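Local structure of glycosyl hydrolase family 88 (Pedobacter heparinus, 3WIW) at residues W167-I172 / I220-L225; N175-E180 / G251-T256. The protein hydrolyses unsaturated glucuronyl saccharides, with specificity for those derived from heparin, in an alpha6/alpha6-barrel of glycosyl hydrolase family 88. All blocks are in the same frame, centred on the assembly; numbering follows the deposited sequence. Where two conformers were deposited one is given.

Both contacts belong to one alpha6/alpha6-barrel chain, with centres about 18 Å apart, and their segments alternate along the sequence: 167-172, 175-180, 220-225, 251-256. Strand 170-172 runs almost directly into helix 175-188, and the short connection between them carries Asp-174, the predicted proton donor. Contact 1 lies about 22 Å from the centre of the chain, in the small antiparallel sheet of strands 170-172, 219-222 and 229-233. Contact 2 lies deep inside, about 8 Å from that centre, where helices 175-188 and 245-262 pack together. The same chain stretch thus joins a peripheral sheet to the barrel core on either side of a probable catalytic residue.

Contact 1 (W167-I172 / I220-L225); sequences WQFPVI and ISYDTL
Strands 170-172 and 220-222 run antiparallel, with Val-171 and Ile-220 as a hydrogen-bonded pair (Val-171 N to Ile-220 O 2.8 Å, Ile-220 N to Val-171 O 2.9 Å) and Pro-170 facing Ser-221 as the non-hydrogen-bonded one. Tyr-222 N to Phe-169 O, 2.9 Å, adds a third backbone bond. Beyond the strands, Gln-168 takes over with its side chain: CG stands anti to the backbone N (chi1 174°) and the extended chain carries OE1 to Thr-224 N at 2.7 Å. The bond is nearly straight (162° at the hydrogen), but the donor sits above the amide's carbonyl plane. In one of its two conformers Thr-224 adds a weak bond from OG1 to the same oxygen, and its CG2 crosses close to Gln-168 CG and reaches Phe-169 CB. Asp-223 OD1 accepts from Leu-225 N, an Asx turn. An alanine in place of Gln-168 would probably leave Thr-224 N without its acceptor and let this turn move more freely. Val-171 CG2 meets the edge of the Tyr-222 ring, 3.7 Å from CE2, while Ile-220 CG2 lies over one face of that ring. Pro-170 and Ser-221 point to the same face of the sheet, Pro-170 CB over one face of the Trp-167 ring; in one conformer Ser-221 OG lies at that ring's edge and bonds to water 1, which Gln-168 N reaches only weakly. Strand 219-222 is the middle of three, flanked on its other side by strand 229-233, where Glu-233 accepts from Trp-167 NE1; helix 192-208 packs against Val-171 and Tyr-222, whose OH bonds to Asn-208.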
ATOM      1  N   TRP A 167     -19.709  11.287   9.217  1.00 28.40           N
ATOM      2  CA  TRP A 167     -19.513  11.961   7.930  1.00 26.70           C
ATOM      3  C   TRP A 167     -20.597  11.607   6.941  1.00 26.50           C
ATOM      4  O   TRP A 167     -21.035  10.461   6.854  1.00 25.92           O
ATOM      5  CB  TRP A 167     -18.177  11.612   7.280  1.00 25.76           C
ATOM      6  CG  TRP A 167     -17.001  11.759   8.154  1.00 26.03           C
ATOM      7  CD1 TRP A 167     -16.153  12.830   8.228  1.00 26.11           C
ATOM      8  CD2 TRP A 167     -16.508  10.786   9.068  1.00 27.26           C
ATOM      9  NE1 TRP A 167     -15.165  12.580   9.146  1.00 27.20           N
ATOM     10  CE2 TRP A 167     -15.361  11.331   9.677  1.00 27.77           C
ATOM     11  CE3 TRP A 167     -16.932   9.509   9.444  1.00 27.78           C
ATOM     12  CZ2 TRP A 167     -14.630  10.637  10.631  1.00 28.54           C
ATOM     13  CZ3 TRP A 167     -16.212   8.827  10.393  1.00 28.69           C
ATOM     14  CH2 TRP A 167     -15.070   9.390  10.977  1.00 28.77           C
ATOM     15  N   GLN A 168     -21.002  12.612   6.182  1.00 26.40           N
ATOM     16  CA  GLN A 168     -21.928  12.441   5.090  1.00 27.39           C
ATOM     17  C   GLN A 168     -21.290  11.605   3.980  1.00 23.14           C
ATOM     18  O   GLN A 168     -21.922  10.727   3.387  1.00 24.12           O
ATOM     19  CB  GLN A 168     -22.293  13.830   4.581  1.00 30.74           C
ATOM     20  CG  GLN A 168     -23.122  13.831   3.361  1.00 33.44           C
ATOM     21  CD  GLN A 168     -23.785  15.168   3.104  1.00 35.20           C
ATOM     22  OE1 GLN A 168     -24.233  15.434   1.994  1.00 36.46           O
ATOM     23  NE2 GLN A 168     -23.861  16.009   4.136  1.00 35.81           N
ATOM     24  N   PHE A 169     -20.023  11.873   3.700  1.00 18.43           N
ATOM     25  CA  PHE A 169     -19.349  11.225   2.583  1.00 15.00           C
ATOM     26  C   PHE A 169     -17.853  11.384   2.752  1.00 14.12           C
ATOM     27  O   PHE A 169     -17.253  12.289   2.188  1.00 13.44           O
ATOM     28  CB  PHE A 169     -19.839  11.833   1.254  1.00 15.30           C
ATOM     29  CG  PHE A 169     -19.506  11.008   0.034  1.00 14.46           C
ATOM     30  CD1 PHE A 169     -18.231  11.037  -0.524  1.00 13.19           C
ATOM     31  CD2 PHE A 169     -20.479  10.208  -0.569  1.00 14.77           C
ATOM     32  CE1 PHE A 169     -17.919  10.282  -1.648  1.00 12.81           C
ATOM     33  CE2 PHE A 169     -20.172   9.438  -1.698  1.00 14.33           C
ATOM     34  CZ  PHE A 169     -18.895   9.484  -2.246  1.00 12.18           C
ATOM     35  N   PRO A 170     -17.252  10.506   3.555  1.00 12.09           N
ATOM     36  CA  PRO A 170     -15.824  10.614   3.834  1.00 10.84           C
ATOM     37  C   PRO A 170     -14.989   9.943   2.759  1.00 10.35           C
ATOM     38  O   PRO A 170     -15.307   8.815   2.330  1.00 11.56           O
ATOM     39  CB  PRO A 170     -15.676   9.870   5.158  1.00 12.54           C
ATOM     40  CG  PRO A 170     -16.765   8.790   5.090  1.00 13.44           C
ATOM     41  CD  PRO A 170     -17.888   9.404   4.297  1.00 12.93           C
ATOM     42  N   VAL A 171     -13.919  10.617   2.345  1.00 10.47           N
ATOM     43  CA  VAL A 171     -12.951  10.047   1.396  1.00  9.40           C
ATOM     44  C   VAL A 171     -11.567  10.186   2.015  1.00  9.11           C
ATOM     45  O   VAL A 171     -11.151  11.289   2.400  1.00 10.57           O
ATOM     46  CB  VAL A 171     -12.995  10.800   0.043  1.00 10.25           C
ATOM     47  CG1 VAL A 171     -11.967  10.203  -0.939  1.00 10.72           C
ATOM     48  CG2 VAL A 171     -14.392  10.719  -0.553  1.00 11.22           C
ATOM     49  N   ILE A 172     -10.863   9.076   2.164  1.00  9.86           N
ATOM     50  CA  ILE A 172      -9.532   9.117   2.759  1.00  9.00           C
ATOM     51  C   ILE A 172      -8.448   9.025   1.690  1.00  8.36           C
ATOM     52  O   ILE A 172      -8.688   8.494   0.606  1.00  9.76           O
ATOM     53  CB  ILE A 172      -9.351   8.031   3.857  1.00  9.81           C
ATOM     54  CG1 ILE A 172      -9.305   6.587   3.306  1.00  9.32           C
ATOM     55  CG2 ILE A 172     -10.456   8.177   4.893  1.00 11.67           C
ATOM     56  CD1 ILE A 172      -9.217   5.525   4.428  1.00  9.82           C
ATOM     57  N   ILE A 220     -11.160  13.988   3.554  1.00 10.61           N
ATOM     58  CA  ILE A 220     -12.034  15.048   3.062  1.00 11.95           C
ATOM     59  C   ILE A 220     -13.463  14.524   3.123  1.00 12.15           C
ATOM     60  O   ILE A 220     -13.758  13.422   2.640  1.00 12.97           O
ATOM     61  CB  ILE A 220     -11.675  15.442   1.610  1.00 12.53           C
ATOM     62  CG1 ILE A 220     -10.201  15.892   1.525  1.00 11.91           C
ATOM     63  CG2 ILE A 220     -12.613  16.536   1.084  1.00 13.05           C
ATOM     64  CD1 ILE A 220      -9.882  17.160   2.295  1.00 12.82           C
ATOM     65  N   SER A 221     -14.345  15.311   3.733  0.59 13.06           N
ATOM     66  CA  SER A 221     -15.765  14.992   3.769  0.59 15.14           C
ATOM     67  C   SER A 221     -16.506  15.857   2.770  0.59 14.56           C
ATOM     68  O   SER A 221     -16.319  17.080   2.728  0.59 15.14           O
ATOM     69  CB  SER A 221     -16.352  15.206   5.158  0.59 18.49           C
ATOM     70  OG  SER A 221     -17.696  14.766   5.162  0.59 21.69           O
ATOM     71  N   TYR A 222     -17.365  15.225   1.975  1.00 14.34           N
ATOM     72  CA  TYR A 222     -18.096  15.924   0.926  1.00 14.84           C
ATOM     73  C   TYR A 222     -19.596  15.960   1.162  1.00 14.80           C
ATOM     74  O   TYR A 222     -20.145  15.120   1.884  1.00 16.04           O
ATOM     75  CB  TYR A 222     -17.862  15.193  -0.391  1.00 15.64           C
ATOM     76  CG  TYR A 222     -16.454  15.266  -0.942  1.00 13.74           C
ATOM     77  CD1 TYR A 222     -16.071  16.316  -1.778  1.00 14.12           C
ATOM     78  CD2 TYR A 222     -15.522  14.266  -0.674  1.00 13.53           C
ATOM     79  CE1 TYR A 222     -14.795  16.366  -2.331  1.00 13.14           C
ATOM     80  CE2 TYR A 222     -14.227  14.322  -1.208  1.00 12.90           C
ATOM     81  CZ  TYR A 222     -13.878  15.378  -2.041  1.00 12.10           C
ATOM     82  OH  TYR A 222     -12.607  15.447  -2.588  1.00 13.22           O
ATOM     83  N   ASP A 223     -20.260  16.905   0.503  1.00 16.20           N
ATOM     84  CA  ASP A 223     -21.707  16.940   0.440  1.00 18.26           C
ATOM     85  C   ASP A 223     -22.112  15.994  -0.674  1.00 19.46           C
ATOM     86  O   ASP A 223     -21.663  16.143  -1.816  1.00 18.51           O
ATOM     87  CB  ASP A 223     -22.154  18.358   0.094  1.00 20.40           C
ATOM     88  CG  ASP A 223     -23.656  18.529   0.120  1.00 23.50           C
ATOM     89  OD1 ASP A 223     -24.355  17.982  -0.765  1.00 23.11           O
ATOM     90  OD2 ASP A 223     -24.138  19.253   1.010  1.00 27.33           O
ATOM     91  N   THR A 224     -22.955  15.016  -0.359  0.65 20.75           N
ATOM     92  CA  THR A 224     -23.300  13.978  -1.334  0.65 22.47           C
ATOM     93  C   THR A 224     -24.086  14.471  -2.536  0.65 23.11           C
ATOM     94  O   THR A 224     -24.091  13.821  -3.576  0.65 23.92           O
ATOM     95  CB  THR A 224     -24.153  12.858  -0.721  0.65 23.80           C
ATOM     96  OG1 THR A 224     -25.421  13.391  -0.323  0.65 25.08           O
ATOM     97  CG2 THR A 224     -23.456  12.232   0.460  0.65 23.08           C
ATOM     98  N   LEU A 225     -24.777  15.593  -2.381  1.00 23.25           N
ATOM     99  CA  LEU A 225     -25.600  16.129  -3.455  1.00 24.19           C
ATOM    100  C   LEU A 225     -24.858  17.172  -4.289  1.00 24.02           C
ATOM    101  O   LEU A 225     -24.896  17.130  -5.529  1.00 25.02           O
ATOM    102  CB  LEU A 225     -26.895  16.700  -2.877  1.00 25.38           C
ATOM    103  CG  LEU A 225     -27.869  15.647  -2.328  1.00 26.91           C
ATOM    104  CD1 LEU A 225     -29.111  16.297  -1.757  1.00 27.52           C
ATOM    105  CD2 LEU A 225     -28.256  14.630  -3.396  1.00 27.99           C
TER
HETATM  106  O   HOH W   1     -19.671  15.692   6.833  1.00 30.54           O

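Contact 2 (N175-E180 / G251-T256); sequences NLMNLE and GLYGYT
Met-177 and Tyr-253 meet where two helical segments run side by side at 28°, their axes 8.4 Å apart. The two side chains cross at about a right angle. Met-177 is bent at both chi2 (-66°) and chi3 (-67°), which folds its methyl over the tyrosine ring, whose CG is held anti to the backbone N: CE stands 3.5 Å from the ring centroid, offset toward the rim, in a CH-pi contact. SD lies obliquely, 4.1 Å from the same centroid, making this a Met-aromatic pair. Glu-180 OE2 lies more distantly at the edge of the ring, near its plane, and water 2 donates to both Glu-180 OE2 and Tyr-253 OH, each at 2.7 Å. On the other flank Leu-176 sets CB 3.9 Å from Gly-254 CA; Gly-254, with no side chain, lets it come this near the backbone. The branches of Leu-176 divide the work, CD1 reaching Tyr-255 CE2 (3.6 Å) and Gly-251 CA, CD2 reaching Tyr-255 OH. Within the barrel, Met-177 also touches Trp-250, a predicted substrate-binding residue. Tyr-253 OH bonds to Glu-383 of helix 375-392 and its side chain touches Val-311 of helix 306-322, while Tyr-255 reaches helix 192-208, bonding Ala-202 O, and helix 265-279.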
ATOM      1  N   ASN A 175      -7.638   5.783  -0.153  1.00  8.49           N
ATOM      2  CA  ASN A 175      -8.552   5.343  -1.215  1.00  8.67           C
ATOM      3  C   ASN A 175      -7.858   5.436  -2.589  1.00  8.37           C
ATOM      4  O   ASN A 175      -8.244   4.705  -3.510  1.00  9.52           O
ATOM      5  CB  ASN A 175      -9.842   6.180  -1.141  1.00  9.38           C
ATOM      6  CG  ASN A 175     -11.096   5.521  -1.755  1.00  9.27           C
ATOM      7  OD1 ASN A 175     -12.199   5.695  -1.199  1.00  9.93           O
ATOM      8  ND2 ASN A 175     -10.958   4.811  -2.883  1.00  9.75           N
ATOM      9  N   LEU A 176      -6.844   6.298  -2.742  1.00  8.36           N
ATOM     10  CA  LEU A 176      -6.082   6.306  -4.006  1.00  8.46           C
ATOM     11  C   LEU A 176      -5.550   4.915  -4.353  1.00  8.16           C
ATOM     12  O   LEU A 176      -5.470   4.543  -5.530  1.00  9.94           O
ATOM     13  CB  LEU A 176      -4.928   7.314  -3.982  1.00  9.73           C
ATOM     14  CG  LEU A 176      -5.357   8.783  -3.980  1.00  9.95           C
ATOM     15  CD1 LEU A 176      -4.166   9.622  -3.523  1.00 10.78           C
ATOM     16  CD2 LEU A 176      -5.848   9.225  -5.363  1.00 11.70           C
ATOM     17  N   MET A 177      -5.125   4.159  -3.342  1.00  8.27           N
ATOM     18  CA  MET A 177      -4.496   2.860  -3.598  1.00  7.97           C
ATOM     19  C   MET A 177      -5.498   1.892  -4.189  1.00  8.59           C
ATOM     20  O   MET A 177      -5.134   1.046  -5.008  1.00  9.82           O
ATOM     21  CB  MET A 177      -3.915   2.301  -2.301  1.00  8.21           C
ATOM     22  CG  MET A 177      -2.848   3.203  -1.682  1.00  8.45           C
ATOM     23  SD  MET A 177      -1.357   3.343  -2.684  1.00  9.36           S
ATOM     24  CE  MET A 177      -0.756   1.650  -2.545  1.00  9.12           C
ATOM     25  N   ASN A 178      -6.752   2.007  -3.749  1.00  8.65           N
ATOM     26  CA  ASN A 178      -7.829   1.139  -4.206  1.00  8.19           C
ATOM     27  C   ASN A 178      -8.261   1.409  -5.647  1.00  9.17           C
ATOM     28  O   ASN A 178      -8.988   0.627  -6.224  1.00  9.99           O
ATOM     29  CB  ASN A 178      -8.977   1.233  -3.209  1.00  8.72           C
ATOM     30  CG  ASN A 178      -8.647   0.544  -1.916  1.00  9.30           C
ATOM     31  OD1 ASN A 178      -8.316  -0.639  -1.913  1.00  9.64           O
ATOM     32  ND2 ASN A 178      -8.710   1.275  -0.800  1.00 10.44           N
ATOM     33  N   LEU A 179      -7.813   2.517  -6.233  1.00  9.75           N
ATOM     34  CA  LEU A 179      -8.096   2.808  -7.640  1.00  9.79           C
ATOM     35  C   LEU A 179      -7.425   1.834  -8.603  1.00  9.81           C
ATOM     36  O   LEU A 179      -7.951   1.597  -9.691  1.00 10.30           O
ATOM     37  CB  LEU A 179      -7.700   4.237  -7.995  1.00 10.11           C
ATOM     38  CG  LEU A 179      -8.332   5.326  -7.134  1.00 10.24           C
ATOM     39  CD1 LEU A 179      -7.906   6.680  -7.676  1.00 10.80           C
ATOM     40  CD2 LEU A 179      -9.850   5.180  -7.034  1.00 11.62           C
ATOM     41  N   GLU A 180      -6.290   1.252  -8.197  1.00  9.06           N
ATOM     42  CA  GLU A 180      -5.530   0.389  -9.105  1.00  9.75           C
ATOM     43  C   GLU A 180      -6.428  -0.768  -9.589  1.00  9.89           C
ATOM     44  O   GLU A 180      -6.452  -1.123 -10.777  1.00 10.55           O
ATOM     45  CB  GLU A 180      -4.265  -0.141  -8.425  1.00  9.47           C
ATOM     46  CG  GLU A 180      -3.368  -0.830  -9.454  1.00 11.04           C
ATOM     47  CD  GLU A 180      -2.084  -1.367  -8.888  1.00 12.10           C
ATOM     48  OE1 GLU A 180      -1.409  -2.152  -9.585  1.00 13.85           O
ATOM     49  OE2 GLU A 180      -1.709  -0.960  -7.782  1.00 12.40           O
ATOM     50  N   GLY A 251      -0.448   8.948  -1.120  1.00  8.38           N
ATOM     51  CA  GLY A 251      -0.590   9.968  -2.150  1.00  8.77           C
ATOM     52  C   GLY A 251       0.462   9.829  -3.236  1.00  8.13           C
ATOM     53  O   GLY A 251       0.128   9.807  -4.429  1.00  9.57           O
ATOM     54  N   LEU A 252       1.729   9.737  -2.835  1.00  8.65           N
ATOM     55  CA  LEU A 252       2.808   9.575  -3.805  1.00  9.05           C
ATOM     56  C   LEU A 252       2.556   8.347  -4.692  1.00  9.19           C
ATOM     57  O   LEU A 252       2.630   8.412  -5.928  1.00 10.06           O
ATOM     58  CB  LEU A 252       4.144   9.424  -3.083  1.00  8.77           C
ATOM     59  CG  LEU A 252       5.337   9.162  -3.995  1.00  9.45           C
ATOM     60  CD1 LEU A 252       5.572  10.313  -4.988  1.00 10.88           C
ATOM     61  CD2 LEU A 252       6.595   8.886  -3.155  1.00 11.69           C
ATOM     62  N   TYR A 253       2.292   7.218  -4.045  1.00  7.75           N
ATOM     63  CA  TYR A 253       2.059   5.980  -4.761  1.00  8.11           C
ATOM     64  C   TYR A 253       0.818   6.106  -5.658  1.00  8.33           C
ATOM     65  O   TYR A 253       0.839   5.669  -6.810  1.00  9.32           O
ATOM     66  CB  TYR A 253       1.893   4.865  -3.752  1.00  8.92           C
ATOM     67  CG  TYR A 253       1.962   3.453  -4.273  1.00  8.45           C
ATOM     68  CD1 TYR A 253       0.964   2.941  -5.111  1.00  8.28           C
ATOM     69  CD2 TYR A 253       3.001   2.601  -3.893  1.00  8.83           C
ATOM     70  CE1 TYR A 253       0.985   1.618  -5.539  1.00  9.15           C
ATOM     71  CE2 TYR A 253       3.039   1.280  -4.323  1.00  9.52           C
ATOM     72  CZ  TYR A 253       2.019   0.792  -5.136  1.00  8.67           C
ATOM     73  OH  TYR A 253       2.027  -0.526  -5.530  1.00 10.60           O
ATOM     74  N   GLY A 254      -0.260   6.674  -5.112  1.00  9.04           N
ATOM     75  CA  GLY A 254      -1.528   6.801  -5.819  1.00  9.20           C
ATOM     76  C   GLY A 254      -1.340   7.514  -7.157  1.00  8.98           C
ATOM     77  O   GLY A 254      -1.939   7.103  -8.162  1.00  9.94           O
ATOM     78  N   TYR A 255      -0.525   8.572  -7.187  1.00  9.02           N
ATOM     79  CA  TYR A 255      -0.346   9.350  -8.427  1.00  9.61           C
ATOM     80  C   TYR A 255       0.669   8.715  -9.362  1.00 10.03           C
ATOM     81  O   TYR A 255       0.502   8.802 -10.575  1.00 11.25           O
ATOM     82  CB  TYR A 255      -0.101  10.860  -8.152  1.00 10.04           C
ATOM     83  CG  TYR A 255      -1.405  11.423  -7.667  1.00 10.21           C
ATOM     84  CD1 TYR A 255      -2.432  11.659  -8.575  1.00 10.67           C
ATOM     85  CD2 TYR A 255      -1.676  11.568  -6.308  1.00 10.45           C
ATOM     86  CE1 TYR A 255      -3.675  12.092  -8.162  1.00 11.27           C
ATOM     87  CE2 TYR A 255      -2.921  11.990  -5.880  1.00  9.70           C
ATOM     88  CZ  TYR A 255      -3.921  12.234  -6.814  1.00  9.87           C
ATOM     89  OH  TYR A 255      -5.153  12.628  -6.365  1.00 11.35           O
ATOM     90  N   THR A 256       1.684   8.048  -8.808  1.00  9.60           N
ATOM     91  CA  THR A 256       2.625   7.290  -9.621  1.00  9.95           C
ATOM     92  C   THR A 256       1.884   6.163 -10.358  1.00 10.15           C
ATOM     93  O   THR A 256       2.018   6.000 -11.579  1.00 10.46           O
ATOM     94  CB  THR A 256       3.766   6.757  -8.743  1.00 10.39           C
ATOM     95  OG1 THR A 256       4.445   7.872  -8.142  1.00 11.32           O
ATOM     96  CG2 THR A 256       4.726   5.958  -9.581  1.00 11.40           C
TER
HETATM   97  O   HOH W   2       0.981  -1.240  -7.934  1.00 13.31           O